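Local coordinates for hypothetical protein TM1010 (Thermotoga maritima, PDB 2F4P) that is of unknown function but belongs to the cupin family, whose members share a small beta-barrel fold and often hold a ligand or metal inside it, at residues R76-Y81 and G108-E113; Y51-E56 and L115-I120; W63-G68 and N102-H107. One frame throughout, in Å; residues are numbered along the deposited sequence.

Contact 1: residues R76-Y81 and G108-E113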
loop_
_atom_site.group_PDB
_atom_site.type_symbol
_atom_site.label_atom_id
_atom_site.label_comp_id
_atom_site.label_asym_id
_atom_site.label_seq_id
_atom_site.Cartn_x
_atom_site.Cartn_y
_atom_site.Cartn_z
ATOM N N ARG A 76 9.314 -0.587 -8.105
ATOM C CA ARG A 76 10.488 -0.927 -8.876
ATOM C C ARG A 76 10.210 -0.928 -10.363
ATOM O O ARG A 76 9.128 -1.313 -10.808
ATOM C CB ARG A 76 10.983 -2.302 -8.430
ATOM C CG ARG A 76 12.054 -2.934 -9.284
ATOM C CD ARG A 76 12.885 -3.843 -8.422
ATOM N NE ARG A 76 13.464 -4.981 -9.113
ATOM C CZ ARG A 76 12.854 -6.154 -9.299
ATOM N NH1 ARG A 76 11.605 -6.340 -8.900
ATOM N NH2 ARG A 76 13.497 -7.150 -9.913
ATOM N N GLY A 77 11.207 -0.522 -11.145
ATOM C CA GLY A 77 11.155 -0.733 -12.594
ATOM C C GLY A 77 10.494 0.388 -13.367
ATOM O O GLY A 77 10.534 1.537 -12.947
ATOM N N LYS A 78 9.891 0.041 -14.506
ATOM C CA LYS A 78 9.295 0.989 -15.419
ATOM C C LYS A 78 8.040 0.377 -16.015
ATOM O O LYS A 78 8.033 -0.784 -16.440
ATOM C CB LYS A 78 10.273 1.354 -16.548
ATOM C CG LYS A 78 9.733 2.398 -17.531
ATOM C CD LYS A 78 10.778 2.768 -18.595
ATOM C CE LYS A 78 10.213 3.686 -19.668
ATOM N NZ LYS A 78 11.131 3.761 -20.849
ATOM N N GLY A 79 6.970 1.151 -16.016
ATOM C CA GLY A 79 5.747 0.718 -16.637
ATOM C C GLY A 79 4.929 1.825 -17.223
ATOM O O GLY A 79 5.384 2.948 -17.369
ATOM N N PHE A 80 3.695 1.473 -17.535
ATOM C CA PHE A 80 2.740 2.360 -18.166
ATOM C C PHE A 80 1.373 2.185 -17.554
ATOM O O PHE A 80 0.994 1.071 -17.166
ATOM C CB PHE A 80 2.640 2.070 -19.663
ATOM C CG PHE A 80 3.846 2.463 -20.401
ATOM C CD1 PHE A 80 4.951 1.614 -20.440
ATOM C CD2 PHE A 80 3.924 3.684 -21.030
ATOM C CE1 PHE A 80 6.107 1.994 -21.130
ATOM C CE2 PHE A 80 5.061 4.059 -21.707
ATOM C CZ PHE A 80 6.159 3.207 -21.759
ATOM N N TYR A 81 0.665 3.312 -17.471
ATOM C CA TYR A 81 -0.731 3.385 -17.097
ATOM C C TYR A 81 -1.476 4.163 -18.188
ATOM O O TYR A 81 -1.025 5.198 -18.622
ATOM C CB TYR A 81 -0.888 4.090 -15.750
ATOM C CG TYR A 81 -2.303 4.491 -15.378
ATOM C CD1 TYR A 81 -3.252 3.545 -15.005
ATOM C CD2 TYR A 81 -2.705 5.828 -15.429
ATOM C CE1 TYR A 81 -4.529 3.907 -14.654
ATOM C CE2 TYR A 81 -4.004 6.197 -15.085
ATOM C CZ TYR A 81 -4.913 5.234 -14.696
ATOM O OH TYR A 81 -6.204 5.582 -14.346
ATOM N N GLY A 108 0.822 -1.867 -16.829
ATOM C CA GLY A 108 1.745 -2.958 -17.060
ATOM C C GLY A 108 3.152 -2.505 -17.256
ATOM O O GLY A 108 3.478 -1.342 -17.088
ATOM N N ALA A 109 4.001 -3.447 -17.657
ATOM C CA ALA A 109 5.412 -3.168 -17.738
ATOM C C ALA A 109 5.737 -2.463 -19.025
ATOM O O ALA A 109 4.968 -2.488 -19.996
ATOM C CB ALA A 109 6.198 -4.445 -17.640
ATOM N N ALA A 110 6.915 -1.860 -19.036
ATOM C CA ALA A 110 7.542 -1.407 -20.265
ATOM C C ALA A 110 7.943 -2.603 -21.154
ATOM O O ALA A 110 8.029 -3.734 -20.683
ATOM C CB ALA A 110 8.783 -0.564 -19.920
ATOM N N PRO A 111 8.167 -2.361 -22.452
ATOM C CA PRO A 111 8.584 -3.456 -23.328
ATOM C C PRO A 111 9.914 -4.113 -22.918
ATOM O O PRO A 111 10.168 -5.276 -23.268
ATOM C CB PRO A 111 8.735 -2.788 -24.704
ATOM C CG PRO A 111 8.095 -1.473 -24.614
ATOM C CD PRO A 111 7.961 -1.094 -23.179
ATOM N N ASP A 112 10.760 -3.375 -22.201
ATOM C CA ASP A 112 12.140 -3.828 -21.952
ATOM C C ASP A 112 12.579 -3.699 -20.509
ATOM O O ASP A 112 13.781 -3.684 -20.222
ATOM C CB ASP A 112 13.095 -3.055 -22.854
ATOM C CG ASP A 112 13.021 -1.552 -22.646
ATOM O OD1 ASP A 112 12.298 -1.079 -21.740
ATOM O OD2 ASP A 112 13.678 -0.839 -23.432
ATOM N N GLU A 113 11.595 -3.628 -19.611
ATOM C CA GLU A 113 11.839 -3.561 -18.187
ATOM C C GLU A 113 10.603 -4.018 -17.420
ATOM O O GLU A 113 9.478 -3.737 -17.813
ATOM C CB GLU A 113 12.235 -2.128 -17.784
ATOM C CG GLU A 113 12.754 -1.996 -16.391
ATOM C CD GLU A 113 13.419 -0.638 -16.102
ATOM O OE1 GLU A 113 13.601 0.181 -17.035
ATOM O OE2 GLU A 113 13.747 -0.393 -14.919
HETATM O O HOH W 1 11.064 1.398 -21.906
#

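Contact 2: residues Y51-E56 and L115-I120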
loop_
_atom_site.group_PDB
_atom_site.type_symbol
_atom_site.label_atom_id
_atom_site.label_comp_id
_atom_site.label_asym_id
_atom_site.label_seq_id
_atom_site.Cartn_x
_atom_site.Cartn_y
_atom_site.Cartn_z
ATOM N N TYR A 51 -2.501 -5.898 -2.879
ATOM C CA TYR A 51 -1.722 -6.928 -3.553
ATOM C C TYR A 51 -0.424 -6.342 -4.055
ATOM O O TYR A 51 -0.259 -5.132 -4.128
ATOM C CB TYR A 51 -2.523 -7.566 -4.695
ATOM C CG TYR A 51 -3.473 -6.588 -5.303
ATOM C CD1 TYR A 51 -4.732 -6.361 -4.736
ATOM C CD2 TYR A 51 -3.102 -5.851 -6.414
ATOM C CE1 TYR A 51 -5.586 -5.418 -5.263
ATOM C CE2 TYR A 51 -3.961 -4.917 -6.961
ATOM C CZ TYR A 51 -5.192 -4.706 -6.388
ATOM O OH TYR A 51 -6.002 -3.769 -6.959
ATOM N N ASP A 52 0.502 -7.239 -4.345
ATOM C CA ASP A 52 1.822 -6.889 -4.856
ATOM C C ASP A 52 1.944 -7.627 -6.166
ATOM O O ASP A 52 1.688 -8.843 -6.199
ATOM C CB ASP A 52 2.891 -7.375 -3.881
ATOM C CG ASP A 52 4.242 -6.720 -4.120
ATOM O OD1 ASP A 52 4.296 -5.538 -4.520
ATOM O OD2 ASP A 52 5.258 -7.385 -3.885
ATOM N N VAL A 53 2.297 -6.910 -7.238
ATOM C CA VAL A 53 2.281 -7.449 -8.609
ATOM C C VAL A 53 3.637 -7.240 -9.299
ATOM O O VAL A 53 4.204 -6.139 -9.231
ATOM C CB VAL A 53 1.216 -6.758 -9.497
ATOM C CG1 VAL A 53 0.944 -7.580 -10.806
ATOM C CG2 VAL A 53 -0.068 -6.514 -8.727
ATOM N N VAL A 54 4.141 -8.273 -9.970
ATOM C CA VAL A 54 5.276 -8.125 -10.890
ATOM C C VAL A 54 4.803 -8.412 -12.302
ATOM O O VAL A 54 4.234 -9.484 -12.553
ATOM C CB VAL A 54 6.417 -9.118 -10.589
ATOM C CG1 VAL A 54 7.614 -8.852 -11.526
ATOM C CG2 VAL A 54 6.818 -9.038 -9.126
ATOM N N PHE A 55 5.025 -7.456 -13.203
ATOM C CA PHE A 55 4.800 -7.626 -14.643
ATOM C C PHE A 55 6.182 -7.771 -15.275
ATOM O O PHE A 55 7.017 -6.868 -15.166
ATOM C CB PHE A 55 4.178 -6.396 -15.272
ATOM C CG PHE A 55 2.777 -6.091 -14.810
ATOM C CD1 PHE A 55 2.561 -5.363 -13.660
ATOM C CD2 PHE A 55 1.701 -6.513 -15.538
ATOM C CE1 PHE A 55 1.260 -5.087 -13.226
ATOM C CE2 PHE A 55 0.427 -6.252 -15.129
ATOM C CZ PHE A 55 0.207 -5.511 -13.960
ATOM N N GLU A 56 6.424 -8.875 -15.969
ATOM C CA GLU A 56 7.655 -8.982 -16.772
ATOM C C GLU A 56 7.546 -8.065 -17.985
ATOM O O GLU A 56 6.453 -7.665 -18.347
ATOM C CB GLU A 56 7.864 -10.419 -17.225
ATOM C CG GLU A 56 8.074 -11.391 -16.052
ATOM C CD GLU A 56 9.202 -11.020 -15.144
ATOM O OE1 GLU A 56 10.219 -10.446 -15.619
ATOM O OE2 GLU A 56 9.097 -11.337 -13.935
ATOM N N LEU A 115 7.874 -4.160 -14.248
ATOM C CA LEU A 115 7.201 -3.223 -13.334
ATOM C C LEU A 115 6.745 -4.001 -12.111
ATOM O O LEU A 115 6.192 -5.091 -12.235
ATOM C CB LEU A 115 5.999 -2.551 -13.989
ATOM C CG LEU A 115 5.127 -1.670 -13.077
ATOM C CD1 LEU A 115 5.801 -0.349 -12.786
ATOM C CD2 LEU A 115 3.760 -1.470 -13.700
ATOM N N VAL A 116 7.034 -3.449 -10.936
ATOM C CA VAL A 116 6.555 -3.994 -9.678
ATOM C C VAL A 116 5.809 -2.901 -8.962
ATOM O O VAL A 116 6.313 -1.767 -8.834
ATOM C CB VAL A 116 7.700 -4.470 -8.766
ATOM C CG1 VAL A 116 7.140 -5.166 -7.490
ATOM C CG2 VAL A 116 8.653 -5.383 -9.553
ATOM N N HIS A 117 4.615 -3.236 -8.485
ATOM C CA HIS A 117 3.846 -2.274 -7.743
ATOM C C HIS A 117 2.929 -2.934 -6.710
ATOM O O HIS A 117 2.561 -4.111 -6.842
ATOM C CB HIS A 117 3.057 -1.353 -8.701
ATOM C CG HIS A 117 1.840 -1.977 -9.289
ATOM N ND1 HIS A 117 0.653 -2.074 -8.600
ATOM C CD2 HIS A 117 1.614 -2.515 -10.512
ATOM C CE1 HIS A 117 -0.240 -2.683 -9.358
ATOM N NE2 HIS A 117 0.311 -2.945 -10.530
ATOM N N ILE A 118 2.599 -2.155 -5.678
ATOM C CA ILE A 118 1.526 -2.466 -4.764
ATOM C C ILE A 118 0.245 -1.928 -5.383
ATOM O O ILE A 118 0.234 -0.848 -5.997
ATOM C CB ILE A 118 1.773 -1.831 -3.366
ATOM C CG1 ILE A 118 3.010 -2.471 -2.699
ATOM C CG2 ILE A 118 0.546 -2.003 -2.450
ATOM C CD1 ILE A 118 3.695 -1.590 -1.688
ATOM N N GLY A 119 -0.827 -2.706 -5.303
ATOM C CA GLY A 119 -2.142 -2.231 -5.723
ATOM C C GLY A 119 -3.094 -2.251 -4.553
ATOM O O GLY A 119 -3.048 -3.183 -3.739
ATOM N N ILE A 120 -3.934 -1.216 -4.450
ATOM C CA ILE A 120 -4.950 -1.130 -3.414
ATOM C C ILE A 120 -6.299 -1.009 -4.122
ATOM O O ILE A 120 -6.521 -0.031 -4.847
ATOM C CB ILE A 120 -4.727 0.085 -2.515
ATOM C CG1 ILE A 120 -3.305 0.088 -1.968
ATOM C CG2 ILE A 120 -5.721 0.099 -1.372
ATOM C CD1 ILE A 120 -2.890 1.351 -1.283
#

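Contact 3: residues W63-G68 and N102-H107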
loop_
_atom_site.group_PDB
_atom_site.type_symbol
_atom_site.label_atom_id
_atom_site.label_comp_id
_atom_site.label_asym_id
_atom_site.label_seq_id
_atom_site.Cartn_x
_atom_site.Cartn_y
_atom_site.Cartn_z
ATOM N N TRP A 63 -7.805 -4.362 -20.460
ATOM C CA TRP A 63 -8.639 -3.217 -20.062
ATOM C C TRP A 63 -9.631 -3.654 -18.979
ATOM O O TRP A 63 -10.253 -4.723 -19.083
ATOM C CB TRP A 63 -9.418 -2.666 -21.249
ATOM C CG TRP A 63 -8.610 -2.052 -22.343
ATOM C CD1 TRP A 63 -8.231 -2.649 -23.509
ATOM C CD2 TRP A 63 -8.088 -0.709 -22.396
ATOM N NE1 TRP A 63 -7.535 -1.773 -24.281
ATOM C CE2 TRP A 63 -7.409 -0.579 -23.619
ATOM C CE3 TRP A 63 -8.096 0.378 -21.509
ATOM C CZ2 TRP A 63 -6.785 0.611 -24.008
ATOM C CZ3 TRP A 63 -7.475 1.571 -21.906
ATOM C CH2 TRP A 63 -6.851 1.678 -23.139
ATOM N N HIS A 64 -9.816 -2.807 -17.962
ATOM C CA HIS A 64 -10.757 -3.091 -16.921
ATOM C C HIS A 64 -11.055 -1.831 -16.096
ATOM O O HIS A 64 -10.390 -0.808 -16.236
ATOM C CB HIS A 64 -10.218 -4.218 -16.033
ATOM C CG HIS A 64 -8.978 -3.876 -15.270
ATOM N ND1 HIS A 64 -7.769 -3.580 -15.874
ATOM C CD2 HIS A 64 -8.750 -3.850 -13.937
ATOM C CE1 HIS A 64 -6.861 -3.354 -14.936
ATOM N NE2 HIS A 64 -7.430 -3.515 -13.755
ATOM N N SER A 65 -12.026 -1.944 -15.211
ATOM C CA SER A 65 -12.347 -0.899 -14.251
ATOM C C SER A 65 -12.750 -1.531 -12.911
ATOM O O SER A 65 -13.173 -2.713 -12.844
ATOM C CB SER A 65 -13.490 -0.011 -14.798
ATOM O OG SER A 65 -14.729 -0.717 -14.811
ATOM N N HIS A 66 -12.631 -0.727 -11.862
ATOM C CA HIS A 66 -13.069 -1.095 -10.530
ATOM C C HIS A 66 -14.150 -0.103 -10.108
ATOM O O HIS A 66 -13.896 1.096 -10.085
ATOM C CB HIS A 66 -11.919 -0.952 -9.540
ATOM C CG HIS A 66 -10.905 -2.047 -9.633
ATOM N ND1 HIS A 66 -10.975 -3.179 -8.850
ATOM C CD2 HIS A 66 -9.829 -2.202 -10.431
ATOM C CE1 HIS A 66 -9.974 -3.982 -9.159
ATOM N NE2 HIS A 66 -9.260 -3.410 -10.109
ATOM N N PRO A 67 -15.309 -0.599 -9.706
ATOM C CA PRO A 67 -16.360 0.277 -9.203
ATOM C C PRO A 67 -15.920 1.172 -8.029
ATOM O O PRO A 67 -16.425 2.280 -7.873
ATOM C CB PRO A 67 -17.430 -0.694 -8.714
ATOM C CG PRO A 67 -17.196 -1.924 -9.407
ATOM C CD PRO A 67 -15.731 -2.005 -9.750
ATOM N N GLY A 68 -15.017 0.672 -7.187
ATOM C CA GLY A 68 -14.563 1.414 -6.036
ATOM C C GLY A 68 -13.287 2.188 -6.231
ATOM O O GLY A 68 -12.860 2.917 -5.327
ATOM N N ASN A 102 -14.680 3.344 -11.705
ATOM C CA ASN A 102 -15.237 3.027 -13.015
ATOM C C ASN A 102 -14.441 3.493 -14.209
ATOM O O ASN A 102 -14.850 3.233 -15.351
ATOM C CB ASN A 102 -16.676 3.537 -13.135
ATOM C CG ASN A 102 -17.527 3.084 -12.004
ATOM O OD1 ASN A 102 -17.674 1.872 -11.767
ATOM N ND2 ASN A 102 -18.051 4.034 -11.253
ATOM N N VAL A 103 -13.275 4.104 -13.979
ATOM C CA VAL A 103 -12.434 4.536 -15.097
ATOM C C VAL A 103 -11.807 3.287 -15.756
ATOM O O VAL A 103 -11.193 2.454 -15.078
ATOM C CB VAL A 103 -11.394 5.584 -14.666
ATOM C CG1 VAL A 103 -10.357 5.870 -15.785
ATOM C CG2 VAL A 103 -12.088 6.881 -14.287
ATOM N N VAL A 104 -11.987 3.161 -17.059
ATOM C CA VAL A 104 -11.460 2.020 -17.800
ATOM C C VAL A 104 -9.993 2.256 -18.126
ATOM O O VAL A 104 -9.632 3.320 -18.620
ATOM C CB VAL A 104 -12.320 1.691 -19.031
ATOM C CG1 VAL A 104 -11.642 0.554 -19.848
ATOM C CG2 VAL A 104 -13.733 1.304 -18.588
ATOM N N HIS A 105 -9.129 1.299 -17.787
ATOM C CA HIS A 105 -7.678 1.548 -17.894
ATOM C C HIS A 105 -6.936 0.208 -18.006
ATOM O O HIS A 105 -7.526 -0.876 -17.844
ATOM C CB HIS A 105 -7.201 2.271 -16.644
ATOM C CG HIS A 105 -7.265 1.400 -15.437
ATOM N ND1 HIS A 105 -8.447 1.192 -14.755
ATOM C CD2 HIS A 105 -6.348 0.586 -14.871
ATOM C CE1 HIS A 105 -8.235 0.327 -13.780
ATOM N NE2 HIS A 105 -6.976 -0.061 -13.837
ATOM N N TRP A 106 -5.671 0.287 -18.341
ATOM C CA TRP A 106 -4.776 -0.864 -18.153
ATOM C C TRP A 106 -3.501 -0.352 -17.544
ATOM O O TRP A 106 -3.213 0.857 -17.614
ATOM C CB TRP A 106 -4.498 -1.591 -19.464
ATOM C CG TRP A 106 -3.771 -0.775 -20.500
ATOM C CD1 TRP A 106 -4.343 0.036 -21.418
ATOM C CD2 TRP A 106 -2.352 -0.696 -20.718
ATOM N NE1 TRP A 106 -3.379 0.604 -22.213
ATOM C CE2 TRP A 106 -2.147 0.185 -21.800
ATOM C CE3 TRP A 106 -1.232 -1.317 -20.134
ATOM C CZ2 TRP A 106 -0.865 0.479 -22.310
ATOM C CZ3 TRP A 106 0.042 -1.020 -20.626
ATOM C CH2 TRP A 106 0.216 -0.137 -21.707
ATOM N N HIS A 107 -2.744 -1.262 -16.934
ATOM C CA HIS A 107 -1.375 -0.936 -16.547
ATOM C C HIS A 107 -0.474 -2.122 -16.801
ATOM O O HIS A 107 -0.926 -3.254 -16.928
ATOM C CB HIS A 107 -1.283 -0.471 -15.071
ATOM C CG HIS A 107 -2.024 -1.327 -14.085
ATOM N ND1 HIS A 107 -1.375 -2.183 -13.215
ATOM C CD2 HIS A 107 -3.338 -1.433 -13.804
ATOM C CE1 HIS A 107 -2.266 -2.802 -12.465
ATOM N NE2 HIS A 107 -3.469 -2.380 -12.813
HETATM O O HOH W 2 -16.359 -0.442 -12.727
HETATM O O HOH W 3 -11.432 1.846 -12.404
HETATM O O HOH W 4 -18.758 3.648 -8.380
#

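Contact 1: residues R76-Y81 and G108-E113
G79 and A109 face each other where the strands 78-81 and 108-109 run antiparallel, and three backbone hydrogen bonds hold this end of the ladder. F80 and G108 form the hydrogen-bonded pair: F80 N reaches G108 O at 2.9 Å, and G108 N returns to F80 O. One step on, as the second segment leaves its strand, A110 N still donates to K78 O at 3.0 Å. G79, with A109, makes up the non-hydrogen-bonded pair between them; having no side chain, it admits G108 O to within 3.1 Å of its CA.

The apolar part belongs to F80 and A110. With CG anti to its own carbonyl carbon (chi1 -70°), F80 presents a ring edge to the turn: A110 CA lies in the plane of the ring, A110 CB is 3.9 Å from F80 CE1, and P111 CD adds a looser touch at the same atom.

Polar side chains meet differently. K78, extended throughout, crosses E113 at about a right angle, so that E113 OE1 rests 3.6 Å from the aliphatic K78 CB while the ammonium group travels on. E113 OE2 lies beside the backbone of G77, 3.5 Å from its CA. K78 NZ donates to a water at 2.6 Å, and this water donates to D112 OD1, linking the lysine to the turn; NZ also forms a salt bridge with the C-terminal carboxylate of K147.

In the wider fold, G79 and Y81 bond on their other side to strand 89-92, A109 packs against L115 of strand 115-121, and helix 137-144 lies against F80 and P111, its Y140 hydroxyl bonded to A109 O.

Contact 2: residues Y51-E56 and L115-I120
H117 meets V53 and F55 because its CG is wedged between its own backbone N and carbonyl carbon (chi1 77°), which folds the imidazole back toward the partner strand. F55 swings its ring to the same place with CG anti to the carbonyl carbon (chi1 -66°). The two rings meet rim to rim, their planes 20° apart, with H117 NE2 in the plane of the phenyl ring and 3.6 Å from F55 CE1. V53 CB lies over one face of the imidazole, toward the rim. Through its other ring nitrogen, ND1, H117 donates to I118 O at 2.9 Å, from above that carbonyl plane, a nearly straight bond that should fix the rotation of the ring.

Beneath these groups lies a regular antiparallel ladder. Six backbone hydrogen bonds join Y51 with G119, V53 with H117, and F55 with L115, a reciprocal pair each; V53 N to H117 O, at 2.8 Å, is among the shortest. The reverse face carries D52, V54, V116 and I118, where V54 and V116 lie side by side, V54 being modelled in two conformers.

The two faces look onto different surroundings. I118 packs on I118 of the second subunit, whereas V53, F55, L115 and H117 appear to face the barrel interior, where V53, itself modelled in two conformers, comes near a bound unknown ligand: the two-sided character of a central strand pair in the cupin jelly-roll barrel.

Contact 3: residues W63-G68 and N102-H107
H64 and H105 make the single antiparallel bridge between segments whose end-to-end directions differ by 141°. The bridge is reciprocal: H64 N donates to H105 O at 3.0 Å, and H105 N to H64 O. Beyond it the chains part from regular strand geometry, yet a third bond, N102 N to H66 O at 2.9 Å, closes the far end. N102 takes a left-handed backbone conformation, and its side chain returns toward P67, with OD1 3.3 Å from P67 CA. Two waters bridge the segments here, one joining S65 OG to N102 OD1, the other P67 O to N102 ND2.

Among the side chains, the tryptophans form an edge-to-face pair. Its CG held between backbone N and carbonyl carbon, W106 turns the CD1 edge of its pyrrole ring onto one face of the six-membered ring of W63, planes at 86° and centroids 4.5 Å apart. V104 CG1 packs 3.9 Å from W63 CE3. The indole nitrogens are held farther out, W63 NE1 by E139 and W106 NE1 by Q82.

H64-x-H66, followed by Q70, matches the spacing of the first conserved cupin motif, with glutamine where glutamate is usual, and H105 falls at the histidine position of the second. H64, H105 and H107 cluster here as around a cupin pocket: H66 and H107 each bond through NE2 to an unknown ligand, whose very close approach to H64 is doubtful. The H64 and H105 rings meet obliquely at 48°, with H105 CE1 over one face of H64. H105 is steadied by a 3.0 Å bond from ND1 to V103 O, which lies in the plane of the imidazole, while its NE2 has a weak bond to Q70. H64 ND1 is taken by H62 O, and its ring stacks with W131.

The three contacts illustrate how a cupin barrel is closed by pairings between residues distant in sequence. Contact 2 encloses the others along the chain, and contacts 1 and 3 cross within it, their segments coming in alternation. Strand 105-109 serves both contact 1 and contact 3, whose centres are about 18 Å apart on opposite sides of the chain's centre, in one curled sheet; contact 2 belongs to the other sheet, about 11 Å from contact 1 and about 16 Å from contact 3. A probable hydrogen bond from V116 N to R76 O ties contacts 1 and 2, while H117 and H107 meet across the interior, so both sheets probably contribute to a histidine-lined pocket.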